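Local coordinates for protein importin subunit beta-1 (Saccharomyces cerevisiae, PDB 5OWU) that carries proteins into the nucleus together with importin alpha, the subunit that recognises the classical nuclear localization signal in cargo, at residues P593-L598 and E634-T639; G600-L605 and Y620-L625. All blocks are in the same frame, centred on the assembly; numbering follows the deposited sequence.

Interaction 1: residues P593-L598 and E634-T639; sequences PVADML and EKYLET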
# COMPACT_ATOMS: atom_id res chain seq x y z
N PRO A 593 5.37 -38.51 -15.59
CA PRO A 593 6.19 -38.94 -16.73
C PRO A 593 7.26 -37.93 -17.13
O PRO A 593 8.30 -38.34 -17.66
CB PRO A 593 5.17 -39.14 -17.85
CG PRO A 593 3.85 -39.26 -17.16
CD PRO A 593 3.94 -38.41 -15.95
N VAL A 594 7.03 -36.64 -16.90
CA VAL A 594 7.96 -35.60 -17.33
C VAL A 594 8.84 -35.09 -16.20
O VAL A 594 9.73 -34.24 -16.44
CB VAL A 594 7.18 -34.43 -17.99
CG1 VAL A 594 6.44 -34.92 -19.23
CG2 VAL A 594 6.20 -33.81 -17.01
N ALA A 595 8.67 -35.62 -14.99
CA ALA A 595 9.37 -35.09 -13.82
C ALA A 595 10.87 -34.99 -14.07
O ALA A 595 11.47 -33.91 -13.95
CB ALA A 595 9.09 -35.98 -12.60
N ASP A 596 11.49 -36.11 -14.45
CA ASP A 596 12.92 -36.10 -14.73
C ASP A 596 13.29 -34.95 -15.64
O ASP A 596 14.10 -34.08 -15.29
CB ASP A 596 13.34 -37.44 -15.35
CG ASP A 596 13.53 -38.54 -14.32
OD1 ASP A 596 13.48 -38.24 -13.10
OD2 ASP A 596 13.76 -39.70 -14.72
N MET A 597 12.66 -34.89 -16.81
CA MET A 597 13.00 -33.86 -17.78
C MET A 597 12.91 -32.49 -17.12
O MET A 597 13.85 -31.68 -17.20
CB MET A 597 12.09 -33.96 -18.99
CG MET A 597 12.43 -32.98 -20.10
SD MET A 597 10.98 -32.10 -20.71
CE MET A 597 10.43 -31.26 -19.23
N LEU A 598 11.82 -32.24 -16.41
CA LEU A 598 11.63 -30.92 -15.82
C LEU A 598 12.79 -30.58 -14.89
O LEU A 598 13.40 -29.51 -15.01
CB LEU A 598 10.29 -30.85 -15.08
CG LEU A 598 9.06 -30.72 -15.98
CD1 LEU A 598 7.78 -30.84 -15.17
CD2 LEU A 598 9.08 -29.42 -16.75
N GLU A 634 11.82 -37.62 -3.82
CA GLU A 634 12.99 -37.89 -3.00
C GLU A 634 14.24 -38.09 -3.85
O GLU A 634 15.33 -37.69 -3.43
CB GLU A 634 12.73 -39.09 -2.10
CG GLU A 634 11.84 -38.74 -0.92
CD GLU A 634 11.28 -39.96 -0.22
OE1 GLU A 634 11.89 -41.04 -0.31
OE2 GLU A 634 10.21 -39.82 0.41
N LYS A 635 14.11 -38.68 -5.04
CA LYS A 635 15.27 -38.95 -5.88
C LYS A 635 16.06 -37.70 -6.24
O LYS A 635 17.25 -37.80 -6.53
CB LYS A 635 14.84 -39.68 -7.16
CG LYS A 635 13.86 -38.89 -8.04
CD LYS A 635 13.35 -39.72 -9.21
CE LYS A 635 14.45 -40.07 -10.21
NZ LYS A 635 13.93 -40.89 -11.34
N TYR A 636 15.42 -36.53 -6.23
CA TYR A 636 16.11 -35.29 -6.56
C TYR A 636 16.68 -34.58 -5.34
O TYR A 636 17.39 -33.58 -5.50
CB TYR A 636 15.14 -34.33 -7.27
CG TYR A 636 14.34 -34.97 -8.38
CD1 TYR A 636 14.94 -35.29 -9.60
CD2 TYR A 636 13.00 -35.27 -8.21
CE1 TYR A 636 14.20 -35.88 -10.62
CE2 TYR A 636 12.26 -35.85 -9.23
CZ TYR A 636 12.87 -36.16 -10.44
OH TYR A 636 12.15 -36.74 -11.45
N LEU A 637 16.41 -35.08 -4.14
CA LEU A 637 16.75 -34.33 -2.94
C LEU A 637 18.25 -34.17 -2.78
O LEU A 637 18.72 -33.11 -2.37
CB LEU A 637 16.14 -35.02 -1.71
CG LEU A 637 14.66 -34.75 -1.43
CD1 LEU A 637 14.20 -35.58 -0.24
CD2 LEU A 637 14.41 -33.28 -1.18
N GLU A 638 19.02 -35.21 -3.10
CA GLU A 638 20.47 -35.11 -2.93
C GLU A 638 21.04 -33.99 -3.78
O GLU A 638 21.80 -33.15 -3.29
CB GLU A 638 21.13 -36.44 -3.27
CG GLU A 638 22.59 -36.51 -2.83
CD GLU A 638 23.40 -37.55 -3.59
OE1 GLU A 638 22.80 -38.52 -4.11
OE2 GLU A 638 24.63 -37.39 -3.67
N THR A 639 20.68 -33.96 -5.07
CA THR A 639 21.17 -32.91 -5.95
C THR A 639 20.59 -31.54 -5.58
O THR A 639 21.27 -30.52 -5.76
CB THR A 639 20.81 -33.23 -7.40
OG1 THR A 639 21.42 -34.48 -7.77
CG2 THR A 639 21.30 -32.14 -8.35

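Interaction 2: residues G600-L605 and Y620-L625; sequences GLFFRL and YAISAL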
# COMPACT_ATOMS: atom_id res chain seq x y z
N GLY A 600 15.75 -31.75 -14.90
CA GLY A 600 16.91 -31.51 -15.73
C GLY A 600 16.98 -30.06 -16.18
O GLY A 600 18.03 -29.41 -16.09
N LEU A 601 15.85 -29.52 -16.63
CA LEU A 601 15.81 -28.12 -17.04
C LEU A 601 16.02 -27.20 -15.84
O LEU A 601 16.81 -26.24 -15.92
CB LEU A 601 14.47 -27.84 -17.72
CG LEU A 601 14.21 -28.65 -18.98
CD1 LEU A 601 12.81 -28.35 -19.53
CD2 LEU A 601 15.31 -28.38 -20.02
N PHE A 602 15.38 -27.50 -14.72
CA PHE A 602 15.45 -26.59 -13.58
C PHE A 602 16.88 -26.48 -13.08
O PHE A 602 17.42 -25.38 -12.91
CB PHE A 602 14.49 -27.05 -12.48
CG PHE A 602 13.03 -27.01 -12.88
CD1 PHE A 602 12.59 -26.14 -13.88
CD2 PHE A 602 12.10 -27.83 -12.27
CE1 PHE A 602 11.25 -26.11 -14.25
CE2 PHE A 602 10.76 -27.79 -12.64
CZ PHE A 602 10.34 -26.93 -13.63
N PHE A 603 17.55 -27.62 -12.88
CA PHE A 603 18.95 -27.58 -12.50
C PHE A 603 19.76 -26.78 -13.51
O PHE A 603 20.59 -25.94 -13.13
CB PHE A 603 19.50 -29.00 -12.35
CG PHE A 603 19.02 -29.70 -11.12
CD1 PHE A 603 19.07 -29.06 -9.89
CD2 PHE A 603 18.50 -30.98 -11.18
CE1 PHE A 603 18.62 -29.69 -8.75
CE2 PHE A 603 18.05 -31.62 -10.04
CZ PHE A 603 18.11 -30.97 -8.82
N ARG A 604 19.52 -26.99 -14.81
CA ARG A 604 20.25 -26.20 -15.79
C ARG A 604 20.01 -24.72 -15.56
O ARG A 604 20.96 -23.92 -15.48
CB ARG A 604 19.85 -26.62 -17.21
CG ARG A 604 20.48 -27.95 -17.63
CD ARG A 604 19.86 -28.49 -18.90
NE ARG A 604 19.96 -27.55 -20.01
CZ ARG A 604 19.32 -27.69 -21.17
NH1 ARG A 604 18.53 -28.74 -21.37
NH2 ARG A 604 19.47 -26.78 -22.12
N LEU A 605 18.75 -24.33 -15.36
CA LEU A 605 18.45 -22.93 -15.09
C LEU A 605 19.17 -22.45 -13.83
O LEU A 605 19.61 -21.30 -13.76
CB LEU A 605 16.95 -22.73 -14.96
CG LEU A 605 16.17 -22.87 -16.27
CD1 LEU A 605 14.69 -22.99 -15.99
CD2 LEU A 605 16.45 -21.67 -17.17
N TYR A 620 10.00 -21.78 -7.19
CA TYR A 620 8.55 -21.94 -7.18
C TYR A 620 8.13 -23.16 -7.99
O TYR A 620 7.26 -23.93 -7.56
CB TYR A 620 7.88 -20.67 -7.72
CG TYR A 620 7.71 -19.56 -6.70
CD1 TYR A 620 7.12 -19.80 -5.46
CD2 TYR A 620 8.15 -18.26 -6.97
CE1 TYR A 620 6.97 -18.79 -4.53
CE2 TYR A 620 8.00 -17.25 -6.03
CZ TYR A 620 7.41 -17.52 -4.82
OH TYR A 620 7.26 -16.52 -3.88
N ALA A 621 8.74 -23.36 -9.15
CA ALA A 621 8.36 -24.51 -9.97
C ALA A 621 8.84 -25.82 -9.37
O ALA A 621 8.15 -26.84 -9.44
CB ALA A 621 8.89 -24.34 -11.39
N ILE A 622 10.03 -25.81 -8.77
CA ILE A 622 10.53 -27.01 -8.10
C ILE A 622 9.62 -27.36 -6.94
O ILE A 622 9.27 -28.53 -6.73
CB ILE A 622 11.98 -26.80 -7.63
CG1 ILE A 622 12.91 -26.70 -8.85
CG2 ILE A 622 12.42 -27.92 -6.69
CD1 ILE A 622 14.34 -26.37 -8.51
N SER A 623 9.20 -26.36 -6.17
CA SER A 623 8.27 -26.60 -5.07
C SER A 623 6.97 -27.21 -5.57
O SER A 623 6.47 -28.16 -4.97
CB SER A 623 8.00 -25.30 -4.32
OG SER A 623 9.20 -24.78 -3.78
N ALA A 624 6.42 -26.68 -6.67
CA ALA A 624 5.20 -27.27 -7.22
C ALA A 624 5.42 -28.72 -7.62
O ALA A 624 4.58 -29.59 -7.34
CB ALA A 624 4.71 -26.46 -8.42
N LEU A 625 6.54 -29.01 -8.28
CA LEU A 625 6.83 -30.39 -8.67
C LEU A 625 6.95 -31.30 -7.44
O LEU A 625 6.42 -32.41 -7.44
CB LEU A 625 8.11 -30.44 -9.51
CG LEU A 625 8.44 -31.79 -10.13
CD1 LEU A 625 7.33 -32.25 -11.03
CD2 LEU A 625 9.74 -31.74 -10.92

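Interaction 1: residues P593-L598 and E634-T639
The ring of Y636 meets D596 OD1 at its edge, near the ring plane, while the adjacent K635 lays its CG over the centre of one face, 3.5 Å above the plane. Carboxylate and ring planes stand 86° apart. The phenol donates to D596: Y636 OH lies 2.6 Å from D596 OD1, on the anti side and 23° out of the carboxylate plane. The same oxygen turns its syn lone pair to the lysine in a salt bridge, with K635 NZ 3.2 Å from D596 OD1. K635 reaches it because CG sits between the backbone N and the carbonyl carbon (chi1 60°), over the ring, and the chain then bends at chi3. An acid suits D596 near the start of its helix, where the backbone dipole probably favours negative charge. A595 is small enough for the phenol to approach, its CB 3.4 Å from Y636 OH. A phenylalanine replacing Y636 would probably leave D596 OD1 with K635 as its one donor across this contact. The contact links helix 595-607 of HEAT 14 to the start of HEAT 15, where Y636 also packs on M599, on F633 and on L629 of helix 615-629.

Interaction 2: residues G600-L605 and Y620-L625
F602 meets A621, I622 and L625 without any polar bond between the helices; the shortest polar bond here runs within one helix, from L605 N to L601 O at 2.8 Å. On the partner helix, the bond from L625 N to A621 O, at 2.9 Å, ties together two of the residues that touch F602. With backbone polarity met inside each helix, the facing side chains can be purely hydrocarbon. The phenyl ring carries the contact. Its far end rests on the alanine, F602 CZ lying 3.7 Å from A621 CB, and I622 CG1 approaches the ring obliquely, 3.7 Å from F602 CD2. The two side chains run alongside one another, pointing opposite ways: with I622 CG1 anti to the carbonyl carbon (chi1 -68°) and the chain then extended, CD1 runs back to within 4.0 Å of F602 CB. L625 CD2 makes a looser approach, 4.4 Å from F602 CE2. The axes of segments 600-605 and 620-625 come within 10.8 Å, with their directions 154° apart: this is the antiparallel helix pair of HEAT 14, the helical hairpin of a HEAT repeat, and a large phenyl spans the gap while A621 receives its end. F602 also touches L577 and L580 of helix 563-586, and I622 reaches F640 and F662. With no polar bond between the segments, the pairing rests on shape fit and on burial of hydrocarbon away from water.

Overall arrangement
Both contacts use helix 595-607, but at different depths. Interaction 2 is wholly buried and joins the two helices of HEAT 14, whereas interaction 1 lies partly at the surface, near the beginning of that helix, and reaches forward into HEAT 15. Their chemistry follows: hydrocarbon within the repeat, charge and a phenol hydroxyl at the partly exposed junction between repeats. Interaction 2 is nested along the chain inside the loop that interaction 1 closes, and their centres are about 9 Å apart. They meet directly where T639 CG2 packs 3.4 Å from F603 CZ, and L625 also lies beside A595 and L598, so the two contacts adjoin without a break.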